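Local coordinates for protein nickel-dependent hydrogenase large subunit (Allochromatium vinosum, PDB 3MYR) that carries the nickel-iron centre of a heterodimeric hydrogenase that oxidises molecular hydrogen, and probably recycles the hydrogen released by nitrogenase, at residues 123-128 / 150-155; 146-151 / 187-192; 252-257 / 436-441. One frame throughout, in Å; residues are numbered along the deposited sequence.

Interaction 1 (123-128 / 150-155); sequences LSADPR and DTQKRI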
# COMPACT_ATOMS: atom_id res chain seq x y z
N LEU B 123 -15.33 18.26 -19.19
CA LEU B 123 -16.74 18.45 -19.59
C LEU B 123 -16.91 19.30 -20.81
O LEU B 123 -17.98 19.30 -21.40
CB LEU B 123 -17.54 19.11 -18.46
CG LEU B 123 -17.49 18.33 -17.11
CD1 LEU B 123 -18.45 19.04 -16.12
CD2 LEU B 123 -17.88 16.86 -17.34
N SER B 124 -15.87 20.04 -21.21
CA SER B 124 -15.92 20.92 -22.40
C SER B 124 -15.39 20.23 -23.66
O SER B 124 -15.39 20.84 -24.72
CB SER B 124 -14.92 22.11 -22.21
OG SER B 124 -15.52 22.99 -21.36
N ALA B 125 -14.79 19.06 -23.51
CA ALA B 125 -14.10 18.43 -24.66
C ALA B 125 -15.07 18.06 -25.74
O ALA B 125 -16.24 17.72 -25.47
CB ALA B 125 -13.35 17.17 -24.21
N ASP B 126 -14.59 18.11 -26.95
CA ASP B 126 -15.34 17.53 -28.04
C ASP B 126 -15.02 16.01 -28.03
O ASP B 126 -13.85 15.64 -28.13
CB ASP B 126 -14.89 18.21 -29.35
CG ASP B 126 -15.47 17.50 -30.63
OD1 ASP B 126 -14.76 17.36 -31.63
OD2 ASP B 126 -16.65 17.14 -30.69
N PRO B 127 -16.06 15.15 -28.05
CA PRO B 127 -15.84 13.71 -27.94
C PRO B 127 -15.06 13.18 -29.15
O PRO B 127 -14.17 12.37 -28.99
CB PRO B 127 -17.26 13.12 -27.90
CG PRO B 127 -18.09 14.26 -27.20
CD PRO B 127 -17.47 15.55 -27.80
N ARG B 128 -15.32 13.72 -30.31
CA ARG B 128 -14.60 13.32 -31.50
C ARG B 128 -13.12 13.68 -31.49
O ARG B 128 -12.29 12.87 -31.84
CB ARG B 128 -15.25 13.84 -32.78
CG ARG B 128 -14.47 13.35 -33.98
CD ARG B 128 -15.09 13.75 -35.35
NE ARG B 128 -16.46 13.21 -35.50
CZ ARG B 128 -16.74 11.93 -35.76
NH1 ARG B 128 -15.76 11.02 -35.93
NH2 ARG B 128 -18.02 11.54 -35.83
N ASP B 150 -20.20 9.27 -23.96
CA ASP B 150 -20.93 8.59 -22.84
C ASP B 150 -20.19 8.74 -21.52
O ASP B 150 -20.78 9.01 -20.50
CB ASP B 150 -21.28 7.12 -23.16
CG ASP B 150 -22.32 7.00 -24.41
OD1 ASP B 150 -22.59 5.85 -24.94
OD2 ASP B 150 -22.84 8.07 -24.92
N THR B 151 -18.86 8.68 -21.53
CA THR B 151 -18.10 8.95 -20.31
C THR B 151 -18.28 10.39 -19.85
O THR B 151 -18.58 10.66 -18.68
CB THR B 151 -16.58 8.72 -20.57
OG1 THR B 151 -16.41 7.36 -20.95
CG2 THR B 151 -15.78 8.97 -19.34
N GLN B 152 -18.11 11.33 -20.77
CA GLN B 152 -18.30 12.74 -20.43
C GLN B 152 -19.71 13.00 -19.83
O GLN B 152 -19.88 13.74 -18.83
CB GLN B 152 -18.08 13.58 -21.71
CG GLN B 152 -18.29 15.08 -21.54
CD GLN B 152 -18.03 15.81 -22.85
OE1 GLN B 152 -17.03 16.53 -22.98
NE2 GLN B 152 -18.85 15.53 -23.84
N LYS B 153 -20.73 12.41 -20.43
CA LYS B 153 -22.09 12.61 -19.94
C LYS B 153 -22.30 12.10 -18.50
O LYS B 153 -22.96 12.77 -17.67
CB LYS B 153 -23.09 12.02 -20.91
CG LYS B 153 -24.44 11.77 -20.26
CD LYS B 153 -25.57 12.69 -20.83
CE LYS B 153 -26.10 12.17 -22.21
NZ LYS B 153 -25.64 10.74 -22.49
N ARG B 154 -21.69 10.97 -18.15
CA ARG B 154 -21.82 10.48 -16.80
C ARG B 154 -21.16 11.48 -15.83
O ARG B 154 -21.63 11.70 -14.71
CB ARG B 154 -21.07 9.14 -16.61
CG ARG B 154 -21.79 7.95 -17.01
CD ARG B 154 -21.02 6.67 -16.54
NE ARG B 154 -21.54 6.11 -15.31
CZ ARG B 154 -21.06 4.97 -14.78
NH1 ARG B 154 -20.05 4.34 -15.38
NH2 ARG B 154 -21.59 4.49 -13.66
N ILE B 155 -20.02 12.01 -16.20
CA ILE B 155 -19.34 12.93 -15.29
C ILE B 155 -20.11 14.23 -15.23
O ILE B 155 -20.24 14.87 -14.16
CB ILE B 155 -17.93 13.19 -15.75
CG1 ILE B 155 -17.18 11.88 -15.72
CG2 ILE B 155 -17.21 14.19 -14.83
CD1 ILE B 155 -16.22 11.99 -16.82
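Gln-152 reaches out from helix 145-160 into the bend of residues 123-127, the connection that leads into helix 127-137. Its CB is directed at this bend, and with CG anti to the backbone N (chi1 178°) and the chain extended beyond it, the side chain runs straight in. CG passes the backbone of Leu-123, 4.2 Å from its CA. One atom further, CD comes up against two carbonyl oxygens, 3.7 Å from Ala-125 O and 3.8 Å from Leu-123 O. The terminal amide therefore faces two backbone acceptors. As modelled, OE1 of Gln-152 is 2.9 Å from Ala-125 O, an approach of two oxygens that makes it likely that the amide is turned over; in the reversed orientation its NH2 may donate to the bend. The methyl of Ala-125 lies beside the same amide end, and the ring of Pro-127 crosses the side chain at about a right angle.

A small apolar contact lies one helical turn further on. Leu-123, with CG beside its own backbone N, brings CD2 within 3.7 Å of CG2 of Ile-155.

Asp-126 is the N-cap of helix 127-137, its OD1 accepting from the backbone N of Ala-129. Helix 181-201 borders the contact as well: Ala-125 rests on Pro-181 and Glu-182, and Gln-152 on Leu-185. Arg-154 forms salt bridges with Asp-31 and Asp-35 of the small subunit, so helix 145-160 meets the bend and helix 181-201 within the chain and also contacts the small subunit.

Interaction 2 (146-151 / 187-192); sequences GYFADT and AVAHYL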
# COMPACT_ATOMS: atom_id res chain seq x y z
N GLY B 146 -18.36 7.96 -29.41
CA GLY B 146 -19.53 7.67 -28.55
C GLY B 146 -19.13 7.24 -27.13
O GLY B 146 -19.77 7.60 -26.14
N TYR B 147 -18.04 6.50 -26.99
CA TYR B 147 -17.56 6.11 -25.67
C TYR B 147 -17.10 7.34 -24.81
O TYR B 147 -17.43 7.47 -23.60
CB TYR B 147 -16.40 5.15 -25.88
CG TYR B 147 -15.54 4.97 -24.67
CD1 TYR B 147 -15.97 4.19 -23.56
CD2 TYR B 147 -14.25 5.51 -24.63
CE1 TYR B 147 -15.09 3.96 -22.43
CE2 TYR B 147 -13.40 5.30 -23.54
CZ TYR B 147 -13.82 4.55 -22.45
OH TYR B 147 -12.92 4.38 -21.43
N PHE B 148 -16.30 8.21 -25.43
CA PHE B 148 -15.94 9.48 -24.82
C PHE B 148 -17.15 10.38 -24.49
O PHE B 148 -17.20 10.95 -23.40
CB PHE B 148 -14.86 10.23 -25.62
CG PHE B 148 -13.54 9.57 -25.53
CD1 PHE B 148 -12.91 9.07 -26.69
CD2 PHE B 148 -12.95 9.35 -24.28
CE1 PHE B 148 -11.64 8.44 -26.59
CE2 PHE B 148 -11.67 8.71 -24.18
CZ PHE B 148 -11.03 8.26 -25.32
N ALA B 149 -18.12 10.43 -25.38
CA ALA B 149 -19.33 11.24 -25.16
C ALA B 149 -20.11 10.61 -24.00
O ALA B 149 -20.61 11.31 -23.16
CB ALA B 149 -20.25 11.28 -26.47
N ASP B 150 -20.20 9.27 -23.96
CA ASP B 150 -20.93 8.59 -22.84
C ASP B 150 -20.19 8.74 -21.52
O ASP B 150 -20.78 9.01 -20.50
CB ASP B 150 -21.28 7.12 -23.16
CG ASP B 150 -22.32 7.00 -24.41
OD1 ASP B 150 -22.59 5.85 -24.94
OD2 ASP B 150 -22.84 8.07 -24.92
N THR B 151 -18.86 8.68 -21.53
CA THR B 151 -18.10 8.95 -20.31
C THR B 151 -18.28 10.39 -19.85
O THR B 151 -18.58 10.66 -18.68
CB THR B 151 -16.58 8.72 -20.57
OG1 THR B 151 -16.41 7.36 -20.95
CG2 THR B 151 -15.78 8.97 -19.34
N ALA B 187 -7.86 11.21 -20.09
CA ALA B 187 -7.32 10.76 -18.81
C ALA B 187 -8.41 10.32 -17.84
O ALA B 187 -8.23 9.34 -17.12
CB ALA B 187 -6.51 11.87 -18.19
N VAL B 188 -9.53 11.04 -17.78
CA VAL B 188 -10.65 10.62 -16.96
C VAL B 188 -11.19 9.25 -17.41
O VAL B 188 -11.50 8.40 -16.58
CB VAL B 188 -11.80 11.68 -17.08
CG1 VAL B 188 -13.10 11.10 -16.61
CG2 VAL B 188 -11.44 12.95 -16.25
N ALA B 189 -11.37 9.04 -18.73
CA ALA B 189 -11.80 7.73 -19.20
C ALA B 189 -10.78 6.67 -18.78
O ALA B 189 -11.15 5.57 -18.37
CB ALA B 189 -11.89 7.75 -20.71
N HIS B 190 -9.49 6.98 -18.88
CA HIS B 190 -8.49 5.98 -18.52
C HIS B 190 -8.44 5.70 -17.03
O HIS B 190 -8.15 4.56 -16.61
CB HIS B 190 -7.10 6.38 -19.01
CG HIS B 190 -6.99 6.41 -20.51
ND1 HIS B 190 -7.96 5.89 -21.35
CD2 HIS B 190 -5.99 6.86 -21.30
CE1 HIS B 190 -7.58 6.07 -22.61
NE2 HIS B 190 -6.37 6.60 -22.60
N TYR B 191 -8.67 6.74 -16.24
CA TYR B 191 -8.85 6.59 -14.79
C TYR B 191 -9.90 5.51 -14.49
O TYR B 191 -9.72 4.64 -13.62
CB TYR B 191 -9.26 7.96 -14.22
CG TYR B 191 -9.57 8.06 -12.72
CD1 TYR B 191 -8.72 8.78 -11.86
CD2 TYR B 191 -10.76 7.56 -12.20
CE1 TYR B 191 -9.03 8.97 -10.48
CE2 TYR B 191 -11.07 7.69 -10.83
CZ TYR B 191 -10.23 8.43 -9.98
OH TYR B 191 -10.56 8.59 -8.63
N LEU B 192 -11.00 5.56 -15.22
CA LEU B 192 -12.08 4.60 -14.98
C LEU B 192 -11.71 3.20 -15.52
O LEU B 192 -12.04 2.19 -14.89
CB LEU B 192 -13.37 5.09 -15.65
CG LEU B 192 -14.04 6.29 -14.96
CD1 LEU B 192 -15.07 6.85 -15.86
CD2 LEU B 192 -14.67 5.94 -13.60
O HOH W 1 -10.44 4.02 -22.67
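The methyl of Ala-189 is met by two aromatic rings of helix 145-160. Phe-148 presents its edge, CE2 lying 3.6 Å from CB of Ala-189. Tyr-147 comes obliquely, its OH also 3.6 Å from that CB. The two rings pack on each other too, CD2 of Tyr-147 standing over the centre of the Phe-148 ring. They diverge at the first torsion: Tyr-147 holds CG anti to its backbone N (chi1 163°), whereas Phe-148 holds it beside the N (chi1 -70°).

Thr-151 splits its branches. OG1 donates to Tyr-147 O at 2.8 Å, while Thr-151 N reaches that oxygen from the opposite face. The hydroxyl bond goes with a rotamer that points CG2 at Leu-192, whose CD1 it meets tip to tip at 4.1 Å. Replacing Thr-151 by alanine would probably open a gap before Leu-192 and deprive Tyr-147 O of its second donor.

The hydroxyl of Tyr-147 bonds to Glu-193 and accepts from a water that weakly links it to ND1 of His-190. The two helix segments cross nearly perpendicularly, at 83°. Helix 127-137 packs against Phe-148 through Thr-130, Ser-131 and Ala-134, and helix 236-265 touches His-190.

Interaction 3 (252-257 / 436-441); sequences FVDQVY and ESKILV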
# COMPACT_ATOMS: atom_id res chain seq x y z
N PHE B 252 -2.12 -3.27 -20.80
CA PHE B 252 -2.58 -1.99 -20.16
C PHE B 252 -1.39 -1.05 -19.97
O PHE B 252 -1.49 0.17 -20.25
CB PHE B 252 -3.32 -2.23 -18.85
CG PHE B 252 -4.14 -1.07 -18.39
CD1 PHE B 252 -3.59 -0.09 -17.53
CD2 PHE B 252 -5.44 -0.91 -18.83
CE1 PHE B 252 -4.39 1.04 -17.14
CE2 PHE B 252 -6.22 0.21 -18.42
CZ PHE B 252 -5.70 1.14 -17.52
N VAL B 253 -0.24 -1.62 -19.61
CA VAL B 253 0.98 -0.78 -19.46
C VAL B 253 1.41 -0.20 -20.79
O VAL B 253 1.63 1.03 -20.91
CB VAL B 253 2.17 -1.60 -18.80
CG1 VAL B 253 3.51 -0.81 -18.81
CG2 VAL B 253 1.79 -1.99 -17.38
N ASP B 254 1.53 -1.04 -21.82
CA ASP B 254 2.02 -0.57 -23.11
C ASP B 254 1.07 0.46 -23.75
O ASP B 254 1.52 1.32 -24.45
CB ASP B 254 2.11 -1.70 -24.15
CG ASP B 254 3.27 -2.61 -23.93
OD1 ASP B 254 3.25 -3.73 -24.54
OD2 ASP B 254 4.14 -2.23 -23.12
N GLN B 255 -0.22 0.23 -23.65
CA GLN B 255 -1.16 0.95 -24.47
C GLN B 255 -1.88 2.04 -23.69
O GLN B 255 -2.51 2.87 -24.31
CB GLN B 255 -2.26 -0.03 -25.00
CG GLN B 255 -1.66 -1.03 -26.04
CD GLN B 255 -2.73 -1.81 -26.82
OE1 GLN B 255 -3.89 -1.86 -26.46
NE2 GLN B 255 -2.31 -2.43 -27.88
N VAL B 256 -1.96 1.95 -22.37
CA VAL B 256 -2.71 3.00 -21.67
C VAL B 256 -1.74 3.85 -20.78
O VAL B 256 -1.58 5.04 -21.00
CB VAL B 256 -3.88 2.43 -20.81
CG1 VAL B 256 -4.68 3.52 -20.13
CG2 VAL B 256 -4.82 1.49 -21.67
N TYR B 257 -1.12 3.23 -19.79
CA TYR B 257 -0.34 3.95 -18.79
C TYR B 257 0.90 4.68 -19.43
O TYR B 257 1.09 5.86 -19.24
CB TYR B 257 0.13 2.91 -17.77
CG TYR B 257 1.06 3.43 -16.67
CD1 TYR B 257 1.05 4.78 -16.27
CD2 TYR B 257 1.91 2.55 -15.98
CE1 TYR B 257 1.89 5.23 -15.25
CE2 TYR B 257 2.73 2.97 -14.94
CZ TYR B 257 2.72 4.32 -14.59
OH TYR B 257 3.56 4.74 -13.56
N GLU B 436 9.80 1.93 -15.50
CA GLU B 436 10.21 0.68 -14.82
C GLU B 436 9.03 -0.28 -14.84
O GLU B 436 9.25 -1.50 -14.84
CB GLU B 436 10.73 0.93 -13.39
CG GLU B 436 9.60 1.11 -12.37
CD GLU B 436 10.16 1.19 -10.93
OE1 GLU B 436 9.36 1.32 -9.96
OE2 GLU B 436 11.41 1.17 -10.78
N SER B 437 7.80 0.22 -14.89
CA SER B 437 6.61 -0.67 -15.16
C SER B 437 6.71 -1.43 -16.47
O SER B 437 6.36 -2.61 -16.55
CB SER B 437 5.29 0.08 -15.19
OG SER B 437 5.13 0.75 -13.95
N LYS B 438 7.17 -0.76 -17.51
CA LYS B 438 7.38 -1.42 -18.80
C LYS B 438 8.50 -2.48 -18.68
O LYS B 438 8.42 -3.60 -19.23
CB LYS B 438 7.75 -0.35 -19.86
CG LYS B 438 8.26 -0.93 -21.22
CD LYS B 438 7.23 -2.01 -21.79
CE LYS B 438 7.56 -2.37 -23.27
NZ LYS B 438 6.62 -3.53 -23.68
N ILE B 439 9.54 -2.16 -17.95
CA ILE B 439 10.64 -3.13 -17.84
C ILE B 439 10.11 -4.37 -17.10
O ILE B 439 10.43 -5.49 -17.47
CB ILE B 439 11.85 -2.51 -17.10
CG1 ILE B 439 12.50 -1.42 -18.00
CG2 ILE B 439 12.88 -3.65 -16.67
CD1 ILE B 439 13.59 -0.66 -17.30
N LEU B 440 9.31 -4.18 -16.05
CA LEU B 440 8.89 -5.30 -15.20
C LEU B 440 7.86 -6.14 -15.94
O LEU B 440 7.81 -7.36 -15.82
CB LEU B 440 8.25 -4.80 -13.91
CG LEU B 440 9.34 -4.50 -12.91
CD1 LEU B 440 8.76 -3.77 -11.74
CD2 LEU B 440 9.84 -5.83 -12.41
N VAL B 441 6.97 -5.47 -16.64
CA VAL B 441 5.95 -6.23 -17.34
C VAL B 441 6.53 -7.13 -18.45
O VAL B 441 6.13 -8.25 -18.54
CB VAL B 441 4.75 -5.35 -17.86
CG1 VAL B 441 5.03 -4.81 -19.26
CG2 VAL B 441 3.54 -6.15 -17.82
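Asp-254 and Lys-438 meet through a bend in the lysine chain: CG leaves anti to the backbone N, then chi2 (52°) turns the rest back toward helix 236-265. Asp-254 answers with CG anti to its carbonyl carbon, which swings the carboxylate toward the lysine although its CB does not point there. The two side chains come together obliquely and form a salt bridge in which NZ of Lys-438 donates to OD2 of Asp-254 at 2.9 Å. The ammonium approaches on the syn side of OD2, 25° out of the carboxylate plane. CD of Lys-438 lies 3.4 Å from the same OD2, and the aliphatic part of the lysine thus also lies against the acid.

Next to the charged pair, Val-253 packs against the backbone of the other helix. Its CG1, anti to the backbone N, sits 3.9 Å from Lys-438 N and 4.3 Å from CG1 of Val-441. Tyr-257 brings its ring edge up to Ser-437, CE2 lying 3.4 Å from OG in the plane of the ring. That hydroxyl bonds to Arg-433 O within its own helix. The contact thus joins a partly exposed charged margin to a buried flank, and on that flank the side chain of Ser-437 is about 12 Å from the bound Ni-Fe active center. Between Val-253 and Tyr-257 the helix widens into a pi-type turn, where Phe-252 O accepts from both Val-256 N and Tyr-257 N. The helix segments run roughly antiparallel, at 154°.

Lys-438 has a second salt bridge to Asp-442, and Arg-250 lies close by and makes a long, weak ion pair with OD1 of Asp-254. Two acids thus share the lysine, an arrangement likely to favour its charged form and to offset the nearby arginine.

From the N terminus, residues 123-128 open interaction 1, which closes a short, mostly helical loop at 150-155. Before it closes, residues 146-151 on the same helix 145-160 open interaction 2, so the two loops overlap at Asp-150 and Thr-151 and one starts where the other ends. Interaction 2 closes on helix 181-201. The two contacts adjoin, with Ile-155 and Val-188 in packing contact. Interaction 3 follows in series and spans 178 residues, from helix 236-265 to helix 426-456. It touches interaction 2 where His-190 packs on Val-256, but not interaction 1, about 27 Å away between centres. A chain of helices thus connects the periphery to the interior.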